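Long-range contact in hypothetical protein BP2299 (Bordetella pertussis Tohama I, PDB 2FQP), which is of unknown function but binds a zinc ion inside a small cupin domain, a double-stranded beta-helix: residues E22-H36 with V75-F89. Numbering follows the deposited sequence.
Sequences EWRFPPGGETGWHRH and VEHNVINPSDTEFVF. With ZN (zinc ion), chain E.
His34 and His36 meet His77 at a zinc ion inside the cupin barrel, a double-stranded beta-helix in which both segments pass from one sheet to the other. Each histidine gives NE2 to the metal, His34 at 2.0 Å and His77 at 2.3 Å, and three waters complete six ligands. The His34 and His77 rings are inclined at 61° to each other. His34 CG sits between its backbone N and carbonyl carbon (chi1 60°), which brings the ring up against His77; ND1 then donates in the ring plane to Gly32 O, fixing the ring's rotation. His77 is sandwiched, with Val79 CG2 over one face and Val75 CG1 over the other.

On the outer side, the Trp33 indole lies across the His77 backbone, CA 3.9 Å from the six-membered ring's centroid, while NE1 makes a nearly straight bond to Glu76 OE1. Asn78 ND2 reaches Glu30 OE1 from above the carboxylate plane and also bonds Glu53 OE1.

Further along, strands 18-25 and 87-94 pair antiparallel. Trp23 CB rests over the Phe89 face, and Phe25 CE1 comes within 3.4 Å of Phe89 CE2, the two rings tilted by 39°. Arg24 grips Glu86 side-on: NH2 meets OE1 on its syn side, whereas NE approaches OE2 from above the carboxylate plane at 2.9 Å.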
ATOM      1  N   GLU A  22       6.044   6.946  -1.794  1.00  8.51           N
ATOM      2  CA  GLU A  22       4.764   7.618  -1.978  1.00  8.38           C
ATOM      3  C   GLU A  22       4.952   8.536  -3.173  1.00  8.68           C
ATOM      4  O   GLU A  22       5.902   9.345  -3.196  1.00  9.75           O
ATOM      5  CB  GLU A  22       4.399   8.467  -0.764  1.00 10.10           C
ATOM      6  CG  GLU A  22       3.224   9.394  -0.969  1.00 11.29           C
ATOM      7  CD  GLU A  22       3.135  10.439   0.094  1.00 14.27           C
ATOM      8  OE1 GLU A  22       4.063  11.295   0.137  1.00 17.92           O
ATOM      9  OE2 GLU A  22       2.186  10.364   0.922  1.00 15.60           O
ATOM     10  N   TRP A  23       4.030   8.458  -4.113  1.00 10.10           N
ATOM     11  CA  TRP A  23       4.020   9.317  -5.298  1.00 10.56           C
ATOM     12  C   TRP A  23       2.815  10.235  -5.223  1.00 10.22           C
ATOM     13  O   TRP A  23       1.673   9.775  -5.146  1.00  8.29           O
ATOM     14  CB  TRP A  23       3.975   8.481  -6.589  1.00 14.36           C
ATOM     15  CG  TRP A  23       5.287   7.879  -6.943  1.00 15.82           C
ATOM     16  CD1 TRP A  23       5.738   6.638  -6.614  1.00 17.20           C
ATOM     17  CD2 TRP A  23       6.337   8.505  -7.679  1.00  9.32           C
ATOM     18  NE1 TRP A  23       7.004   6.445  -7.095  1.00 14.09           N
ATOM     19  CE2 TRP A  23       7.396   7.565  -7.771  1.00 11.70           C
ATOM     20  CE3 TRP A  23       6.494   9.777  -8.263  1.00 14.45           C
ATOM     21  CZ2 TRP A  23       8.619   7.859  -8.415  1.00 17.06           C
ATOM     22  CZ3 TRP A  23       7.689  10.069  -8.932  1.00 13.91           C
ATOM     23  CH2 TRP A  23       8.742   9.097  -9.004  1.00 19.60           C
ATOM     24  N   ARG A  24       3.062  11.546  -5.171  1.00 11.41           N
ATOM     25  CA  ARG A  24       1.974  12.518  -5.075  1.00 10.13           C
ATOM     26  C   ARG A  24       1.885  13.353  -6.348  1.00  9.88           C
ATOM     27  O   ARG A  24       2.817  14.085  -6.704  1.00 12.25           O
ATOM     28  CB  ARG A  24       2.106  13.421  -3.815  1.00  9.56           C
ATOM     29  CG  ARG A  24       1.961  12.693  -2.491  1.00 12.27           C
ATOM     30  CD  ARG A  24       2.253  13.615  -1.267  1.00 17.05           C
ATOM     31  NE  ARG A  24       1.209  14.615  -1.123  1.00 22.63           N
ATOM     32  CZ  ARG A  24       0.993  15.338  -0.018  1.00 28.57           C
ATOM     33  NH1 ARG A  24       1.742  15.175   1.073  1.00 25.30           N
ATOM     34  NH2 ARG A  24      -0.004  16.232   0.009  1.00 29.55           N
ATOM     35  N   PHE A  25       0.748  13.251  -7.038  1.00 11.95           N
ATOM     36  CA  PHE A  25       0.545  13.922  -8.307  1.00 11.26           C
ATOM     37  C   PHE A  25      -0.242  15.183  -8.141  1.00 12.24           C
ATOM     38  O   PHE A  25      -1.363  15.126  -7.716  1.00 11.06           O
ATOM     39  CB  PHE A  25      -0.247  13.015  -9.268  1.00 10.28           C
ATOM     40  CG  PHE A  25       0.507  11.819  -9.754  1.00 11.25           C
ATOM     41  CD1 PHE A  25       0.772  10.730  -8.896  1.00 11.88           C
ATOM     42  CD2 PHE A  25       0.892  11.716 -11.084  1.00  6.94           C
ATOM     43  CE1 PHE A  25       1.442   9.637  -9.332  1.00 13.12           C
ATOM     44  CE2 PHE A  25       1.620  10.569 -11.524  1.00  7.47           C
ATOM     45  CZ  PHE A  25       1.894   9.559 -10.635  1.00 13.07           C
ATOM     46  N   PRO A  26       0.334  16.346  -8.505  1.00 12.91           N
ATOM     47  CA  PRO A  26      -0.514  17.533  -8.602  1.00 15.05           C
ATOM     48  C   PRO A  26      -1.598  17.277  -9.621  1.00 14.48           C
ATOM     49  O   PRO A  26      -1.456  16.364 -10.473  1.00 15.14           O
ATOM     50  CB  PRO A  26       0.434  18.609  -9.165  1.00 12.38           C
ATOM     51  CG  PRO A  26       1.755  18.193  -8.787  1.00 15.64           C
ATOM     52  CD  PRO A  26       1.725  16.647  -8.862  1.00 13.86           C
ATOM     53  N   PRO A  27      -2.689  18.049  -9.564  1.00 15.96           N
ATOM     54  CA  PRO A  27      -3.619  18.048 -10.698  1.00 14.69           C
ATOM     55  C   PRO A  27      -2.897  18.226 -12.064  1.00 13.70           C
ATOM     56  O   PRO A  27      -2.083  19.149 -12.239  1.00 13.29           O
ATOM     57  CB  PRO A  27      -4.481  19.282 -10.421  1.00 15.77           C
ATOM     58  CG  PRO A  27      -4.500  19.366  -8.943  1.00 15.22           C
ATOM     59  CD  PRO A  27      -3.110  19.010  -8.517  1.00 15.99           C
ATOM     60  N   GLY A  28      -3.161  17.331 -13.005  1.00 10.32           N
ATOM     61  CA  GLY A  28      -2.535  17.399 -14.308  1.00 13.24           C
ATOM     62  C   GLY A  28      -1.108  16.879 -14.336  1.00 12.55           C
ATOM     63  O   GLY A  28      -0.463  16.923 -15.368  1.00 13.46           O
ATOM     64  N   GLY A  29      -0.624  16.341 -13.212  1.00 13.16           N
ATOM     65  CA  GLY A  29       0.791  16.085 -13.038  1.00 11.02           C
ATOM     66  C   GLY A  29       1.189  14.769 -13.681  1.00 11.12           C
ATOM     67  O   GLY A  29       0.339  13.941 -13.976  1.00 12.69           O
ATOM     68  N   GLU A  30       2.489  14.584 -13.873  1.00 11.57           N
ATOM     69  CA  GLU A  30       3.028  13.333 -14.464  1.00 11.35           C
ATOM     70  C   GLU A  30       4.375  12.880 -13.883  1.00 11.54           C
ATOM     71  O   GLU A  30       5.132  13.661 -13.330  1.00 10.53           O
ATOM     72  CB  GLU A  30       3.182  13.486 -15.984  1.00 11.57           C
ATOM     73  CG  GLU A  30       4.300  14.451 -16.363  1.00 12.94           C
ATOM     74  CD  GLU A  30       4.432  14.690 -17.868  1.00 13.52           C
ATOM     75  OE1 GLU A  30       3.670  14.073 -18.662  1.00 14.02           O
ATOM     76  OE2 GLU A  30       5.282  15.530 -18.222  1.00 13.55           O
ATOM     77  N   THR A  31       4.700  11.607 -14.083  1.00 10.70           N
ATOM     78  CA  THR A  31       6.002  11.060 -13.677  1.00 12.38           C
ATOM     79  C   THR A  31       7.176  11.417 -14.554  1.00 13.16           C
ATOM     80  O   THR A  31       8.326  11.458 -14.061  1.00 13.81           O
ATOM     81  CB  THR A  31       5.986   9.515 -13.605  1.00 15.10           C
ATOM     82  OG1 THR A  31       5.457   9.002 -14.829  1.00  9.75           O
ATOM     83  CG2 THR A  31       5.142   9.057 -12.452  1.00 12.92           C
ATOM     84  N   GLY A  32       6.899  11.606 -15.844  1.00 11.36           N
ATOM     85  CA  GLY A  32       7.906  11.517 -16.907  1.00 13.94           C
ATOM     86  C   GLY A  32       8.092  10.055 -17.245  1.00 11.79           C
ATOM     87  O   GLY A  32       7.726   9.165 -16.455  1.00 12.74           O
ATOM     88  N   TRP A  33       8.624   9.788 -18.417  1.00 11.51           N
ATOM     89  CA  TRP A  33       8.882   8.419 -18.814  1.00 11.71           C
ATOM     90  C   TRP A  33       9.916   7.799 -17.879  1.00 12.84           C
ATOM     91  O   TRP A  33      10.881   8.431 -17.506  1.00 13.56           O
ATOM     92  CB  TRP A  33       9.408   8.371 -20.240  1.00 12.22           C
ATOM     93  CG  TRP A  33       9.259   7.026 -20.883  1.00 15.68           C
ATOM     94  CD1 TRP A  33      10.158   5.996 -20.870  1.00 21.93           C
ATOM     95  CD2 TRP A  33       8.138   6.576 -21.649  1.00 15.47           C
ATOM     96  NE1 TRP A  33       9.659   4.919 -21.586  1.00 16.73           N
ATOM     97  CE2 TRP A  33       8.432   5.267 -22.096  1.00 19.14           C
ATOM     98  CE3 TRP A  33       6.939   7.165 -22.038  1.00 18.91           C
ATOM     99  CZ2 TRP A  33       7.544   4.525 -22.862  1.00 23.06           C
ATOM    100  CZ3 TRP A  33       6.049   6.407 -22.833  1.00 18.13           C
ATOM    101  CH2 TRP A  33       6.365   5.118 -23.217  1.00 16.70           C
ATOM    102  N   HIS A  34       9.730   6.532 -17.581  1.00 12.98           N
ATOM    103  CA  HIS A  34      10.641   5.755 -16.759  1.00 13.05           C
ATOM    104  C   HIS A  34      10.479   4.257 -17.066  1.00 14.02           C
ATOM    105  O   HIS A  34       9.468   3.823 -17.643  1.00 13.02           O
ATOM    106  CB  HIS A  34      10.402   6.050 -15.270  1.00 14.74           C
ATOM    107  CG  HIS A  34       9.020   5.740 -14.796  1.00 12.02           C
ATOM    108  ND1 HIS A  34       7.957   6.573 -15.075  1.00 10.30           N
ATOM    109  CD2 HIS A  34       8.516   4.708 -14.070  1.00 16.01           C
ATOM    110  CE1 HIS A  34       6.857   6.076 -14.520  1.00 12.18           C
ATOM    111  NE2 HIS A  34       7.171   4.957 -13.893  1.00 11.84           N
ATOM    112  N   ARG A  35      11.470   3.474 -16.660  1.00 14.39           N
ATOM    113  CA  ARG A  35      11.436   2.029 -16.802  1.00 16.79           C
ATOM    114  C   ARG A  35      11.450   1.427 -15.394  1.00 16.83           C
ATOM    115  O   ARG A  35      12.308   1.785 -14.606  1.00 17.55           O
ATOM    116  CB  ARG A  35      12.661   1.512 -17.548  1.00 16.94           C
ATOM    117  CG  ARG A  35      12.685  -0.011 -17.690  1.00 23.77           C
ATOM    118  CD  ARG A  35      13.896  -0.522 -18.483  1.00 22.08           C
ATOM    119  NE  ARG A  35      13.680  -1.894 -18.941  1.00 30.74           N
ATOM    120  CZ  ARG A  35      13.752  -2.980 -18.174  1.00 34.65           C
ATOM    121  NH1 ARG A  35      14.038  -2.882 -16.881  1.00 31.45           N
ATOM    122  NH2 ARG A  35      13.532  -4.186 -18.714  1.00 36.96           N
ATOM    123  N   HIS A  36      10.561   0.491 -15.114  1.00 14.39           N
ATOM    124  CA  HIS A  36      10.568  -0.183 -13.820  1.00 12.71           C
ATOM    125  C   HIS A  36      11.588  -1.282 -13.822  1.00 15.36           C
ATOM    126  O   HIS A  36      11.459  -2.225 -14.587  1.00 12.53           O
ATOM    127  CB  HIS A  36       9.208  -0.753 -13.517  1.00 16.25           C
ATOM    128  CG  HIS A  36       8.267   0.289 -13.061  1.00 10.51           C
ATOM    129  ND1 HIS A  36       8.188   0.678 -11.742  1.00 12.26           N
ATOM    130  CD2 HIS A  36       7.447   1.111 -13.758  1.00 16.95           C
ATOM    131  CE1 HIS A  36       7.332   1.681 -11.646  1.00 16.50           C
ATOM    132  NE2 HIS A  36       6.865   1.956 -12.856  1.00 13.75           N
ATOM    133  N   VAL A  75       8.133  -2.695 -17.159  1.00 13.75           N
ATOM    134  CA  VAL A  75       7.160  -1.687 -17.567  1.00 13.49           C
ATOM    135  C   VAL A  75       7.868  -0.399 -17.939  1.00 13.16           C
ATOM    136  O   VAL A  75       8.727   0.072 -17.214  1.00 14.86           O
ATOM    137  CB  VAL A  75       6.123  -1.436 -16.425  1.00 14.66           C
ATOM    138  CG1 VAL A  75       5.268  -0.244 -16.726  1.00 17.17           C
ATOM    139  CG2 VAL A  75       5.281  -2.698 -16.231  1.00 13.09           C
ATOM    140  N   GLU A  76       7.519   0.139 -19.092  1.00 13.48           N
ATOM    141  CA  GLU A  76       8.020   1.455 -19.556  1.00 15.79           C
ATOM    142  C   GLU A  76       6.815   2.289 -19.819  1.00 15.38           C
ATOM    143  O   GLU A  76       5.946   1.896 -20.589  1.00 15.99           O
ATOM    144  CB  GLU A  76       8.850   1.344 -20.827  1.00 14.71           C
ATOM    145  CG  GLU A  76      10.141   0.571 -20.658  1.00 24.31           C
ATOM    146  CD  GLU A  76      11.270   1.059 -21.594  1.00 24.71           C
ATOM    147  OE1 GLU A  76      11.166   2.155 -22.234  1.00 26.63           O
ATOM    148  OE2 GLU A  76      12.271   0.323 -21.672  1.00 34.04           O
ATOM    149  N   HIS A  77       6.722   3.430 -19.147  1.00 13.17           N
ATOM    150  CA  HIS A  77       5.588   4.317 -19.328  1.00 12.83           C
ATOM    151  C   HIS A  77       5.768   5.701 -18.709  1.00 11.85           C
ATOM    152  O   HIS A  77       6.735   5.956 -18.010  1.00 12.28           O
ATOM    153  CB  HIS A  77       4.323   3.678 -18.727  1.00 16.50           C
ATOM    154  CG  HIS A  77       4.392   3.435 -17.250  1.00 13.73           C
ATOM    155  ND1 HIS A  77       3.398   2.745 -16.585  1.00 11.97           N
ATOM    156  CD2 HIS A  77       5.311   3.763 -16.314  1.00 17.22           C
ATOM    157  CE1 HIS A  77       3.684   2.686 -15.300  1.00 19.84           C
ATOM    158  NE2 HIS A  77       4.844   3.282 -15.102  1.00 23.06           N
ATOM    159  N   ASN A  78       4.802   6.567 -19.014  1.00  9.37           N
ATOM    160  CA  ASN A  78       4.609   7.840 -18.400  1.00  9.43           C
ATOM    161  C   ASN A  78       3.226   7.761 -17.749  1.00 11.88           C
ATOM    162  O   ASN A  78       2.289   7.246 -18.330  1.00 11.35           O
ATOM    163  CB  ASN A  78       4.671   9.000 -19.389  1.00 11.12           C
ATOM    164  CG  ASN A  78       4.408  10.364 -18.708  1.00 14.23           C
ATOM    165  OD1 ASN A  78       4.879  10.592 -17.612  1.00 14.72           O
ATOM    166  ND2 ASN A  78       3.613  11.239 -19.365  1.00 15.57           N
ATOM    167  N   VAL A  79       3.104   8.255 -16.528  1.00 10.58           N
ATOM    168  CA  VAL A  79       1.843   8.179 -15.840  1.00 10.22           C
ATOM    169  C   VAL A  79       1.382   9.584 -15.519  1.00  9.86           C
ATOM    170  O   VAL A  79       2.135  10.333 -14.968  1.00 11.77           O
ATOM    171  CB  VAL A  79       1.999   7.443 -14.489  1.00  9.87           C
ATOM    172  CG1 VAL A  79       0.696   7.417 -13.717  1.00  9.66           C
ATOM    173  CG2 VAL A  79       2.460   6.027 -14.724  1.00 11.27           C
ATOM    174  N   ILE A  80       0.132   9.869 -15.811  1.00 10.01           N
ATOM    175  CA  ILE A  80      -0.437  11.193 -15.720  1.00 11.22           C
ATOM    176  C   ILE A  80      -1.683  11.161 -14.848  1.00 10.21           C
ATOM    177  O   ILE A  80      -2.508  10.246 -14.941  1.00 11.11           O
ATOM    178  CB  ILE A  80      -0.824  11.741 -17.130  1.00 11.92           C
ATOM    179  CG1 ILE A  80       0.415  12.009 -17.986  1.00 17.79           C
ATOM    180  CG2 ILE A  80      -1.631  13.043 -17.046  1.00 13.78           C
ATOM    181  CD1 ILE A  80       0.082  12.126 -19.472  1.00 15.12           C
ATOM    182  N   ASN A  81      -1.841  12.181 -14.011  1.00 10.43           N
ATOM    183  CA  ASN A  81      -3.054  12.414 -13.240  1.00 11.80           C
ATOM    184  C   ASN A  81      -3.945  13.410 -14.013  1.00 12.57           C
ATOM    185  O   ASN A  81      -3.665  14.609 -13.999  1.00 12.80           O
ATOM    186  CB  ASN A  81      -2.700  13.035 -11.892  1.00 13.28           C
ATOM    187  CG  ASN A  81      -3.904  13.419 -11.097  1.00  6.78           C
ATOM    188  OD1 ASN A  81      -5.016  12.915 -11.324  1.00 10.92           O
ATOM    189  ND2 ASN A  81      -3.703  14.316 -10.122  1.00  9.12           N
ATOM    190  N   PRO A  82      -5.007  12.921 -14.657  1.00 12.70           N
ATOM    191  CA  PRO A  82      -5.806  13.806 -15.510  1.00 13.57           C
ATOM    192  C   PRO A  82      -6.864  14.615 -14.740  1.00 17.75           C
ATOM    193  O   PRO A  82      -7.641  15.361 -15.351  1.00 19.34           O
ATOM    194  CB  PRO A  82      -6.495  12.822 -16.433  1.00 15.93           C
ATOM    195  CG  PRO A  82      -6.753  11.626 -15.562  1.00 16.33           C
ATOM    196  CD  PRO A  82      -5.530  11.527 -14.670  1.00 10.95           C
ATOM    197  N   SER A  83      -6.908  14.461 -13.424  1.00 16.19           N
ATOM    198  CA  SER A  83      -7.948  15.068 -12.608  1.00 14.63           C
ATOM    199  C   SER A  83      -7.543  16.448 -12.090  1.00 15.48           C
ATOM    200  O   SER A  83      -6.404  16.856 -12.198  1.00 15.47           O
ATOM    201  CB  SER A  83      -8.306  14.161 -11.438  1.00 16.31           C
ATOM    202  OG  SER A  83      -8.922  12.970 -11.898  1.00 18.59           O
ATOM    203  N   ASP A  84      -8.517  17.129 -11.476  1.00 17.06           N
ATOM    204  CA  ASP A  84      -8.359  18.476 -10.965  1.00 18.21           C
ATOM    205  C   ASP A  84      -7.884  18.508  -9.508  1.00 18.08           C
ATOM    206  O   ASP A  84      -7.814  19.586  -8.907  1.00 16.85           O
ATOM    207  CB  ASP A  84      -9.701  19.207 -11.040  1.00 19.25           C
ATOM    208  CG  ASP A  84     -10.121  19.518 -12.472  1.00 32.05           C
ATOM    209  OD1 ASP A  84      -9.235  19.788 -13.319  1.00 44.05           O
ATOM    210  OD2 ASP A  84     -11.347  19.508 -12.740  1.00 47.60           O
ATOM    211  N   THR A  85      -7.590  17.332  -8.947  1.00 14.54           N
ATOM    212  CA  THR A  85      -7.198  17.184  -7.590  1.00 14.87           C
ATOM    213  C   THR A  85      -6.015  16.230  -7.519  1.00 16.60           C
ATOM    214  O   THR A  85      -5.763  15.449  -8.452  1.00 17.14           O
ATOM    215  CB  THR A  85      -8.357  16.580  -6.749  1.00 17.76           C
ATOM    216  OG1 THR A  85      -8.851  15.390  -7.393  1.00 19.71           O
ATOM    217  CG2 THR A  85      -9.478  17.596  -6.611  1.00 19.34           C
ATOM    218  N   GLU A  86      -5.323  16.292  -6.389  1.00 14.72           N
ATOM    219  CA  GLU A  86      -4.095  15.528  -6.171  1.00 16.48           C
ATOM    220  C   GLU A  86      -4.435  14.069  -6.168  1.00 14.82           C
ATOM    221  O   GLU A  86      -5.482  13.693  -5.631  1.00 14.69           O
ATOM    222  CB  GLU A  86      -3.478  15.911  -4.830  1.00 15.28           C
ATOM    223  CG  GLU A  86      -2.161  15.226  -4.514  1.00 17.55           C
ATOM    224  CD  GLU A  86      -1.476  15.809  -3.301  1.00 21.39           C
ATOM    225  OE1 GLU A  86      -2.193  16.205  -2.369  1.00 20.69           O
ATOM    226  OE2 GLU A  86      -0.222  15.885  -3.286  1.00 24.98           O
ATOM    227  N   PHE A  87      -3.562  13.263  -6.764  1.00 13.35           N
ATOM    228  CA  PHE A  87      -3.686  11.807  -6.773  1.00 10.51           C
ATOM    229  C   PHE A  87      -2.478  11.209  -6.087  1.00  9.98           C
ATOM    230  O   PHE A  87      -1.347  11.623  -6.338  1.00 11.69           O
ATOM    231  CB  PHE A  87      -3.776  11.228  -8.201  1.00 11.49           C
ATOM    232  CG  PHE A  87      -4.198   9.812  -8.210  1.00  9.83           C
ATOM    233  CD1 PHE A  87      -3.296   8.790  -7.918  1.00 12.47           C
ATOM    234  CD2 PHE A  87      -5.547   9.481  -8.444  1.00 12.93           C
ATOM    235  CE1 PHE A  87      -3.701   7.458  -7.839  1.00 10.87           C
ATOM    236  CE2 PHE A  87      -5.957   8.165  -8.414  1.00 10.00           C
ATOM    237  CZ  PHE A  87      -5.030   7.136  -8.116  1.00 16.13           C
ATOM    238  N   VAL A  88      -2.709  10.243  -5.196  1.00 10.93           N
ATOM    239  CA  VAL A  88      -1.611   9.666  -4.420  1.00  9.62           C
ATOM    240  C   VAL A  88      -1.657   8.137  -4.482  1.00 10.74           C
ATOM    241  O   VAL A  88      -2.722   7.550  -4.436  1.00 11.23           O
ATOM    242  CB  VAL A  88      -1.684  10.145  -2.954  1.00  9.79           C
ATOM    243  CG1 VAL A  88      -0.509   9.565  -2.131  1.00 10.78           C
ATOM    244  CG2 VAL A  88      -1.724  11.672  -2.881  1.00 13.34           C
ATOM    245  N   PHE A  89      -0.491   7.519  -4.671  1.00 10.74           N
ATOM    246  CA  PHE A  89      -0.315   6.092  -4.480  1.00  7.97           C
ATOM    247  C   PHE A  89       1.017   5.767  -3.836  1.00 10.32           C
ATOM    248  O   PHE A  89       1.956   6.568  -3.867  1.00 11.02           O
ATOM    249  CB  PHE A  89      -0.559   5.235  -5.758  1.00  8.01           C
ATOM    250  CG  PHE A  89       0.416   5.460  -6.905  1.00  9.73           C
ATOM    251  CD1 PHE A  89       1.702   4.859  -6.909  1.00  9.32           C
ATOM    252  CD2 PHE A  89       0.007   6.132  -8.058  1.00  9.85           C
ATOM    253  CE1 PHE A  89       2.563   5.040  -8.015  1.00 14.66           C
ATOM    254  CE2 PHE A  89       0.846   6.282  -9.143  1.00 14.47           C
ATOM    255  CZ  PHE A  89       2.123   5.759  -9.124  1.00  9.70           C
TER
HETATM  256 ZN    ZN E 100       5.821   3.696 -13.074  1.00 22.09          ZN
HETATM  257  O   HOH W   1       1.622  16.907  -5.340  1.00 24.98           O
HETATM  258  O   HOH W   2       6.394   4.653 -10.958  1.00 31.37           O
HETATM  259  O   HOH W   3       4.689   5.568 -12.480  1.00 21.41           O
HETATM  260  O   HOH W   4       4.334   3.153 -11.796  1.00 16.44           O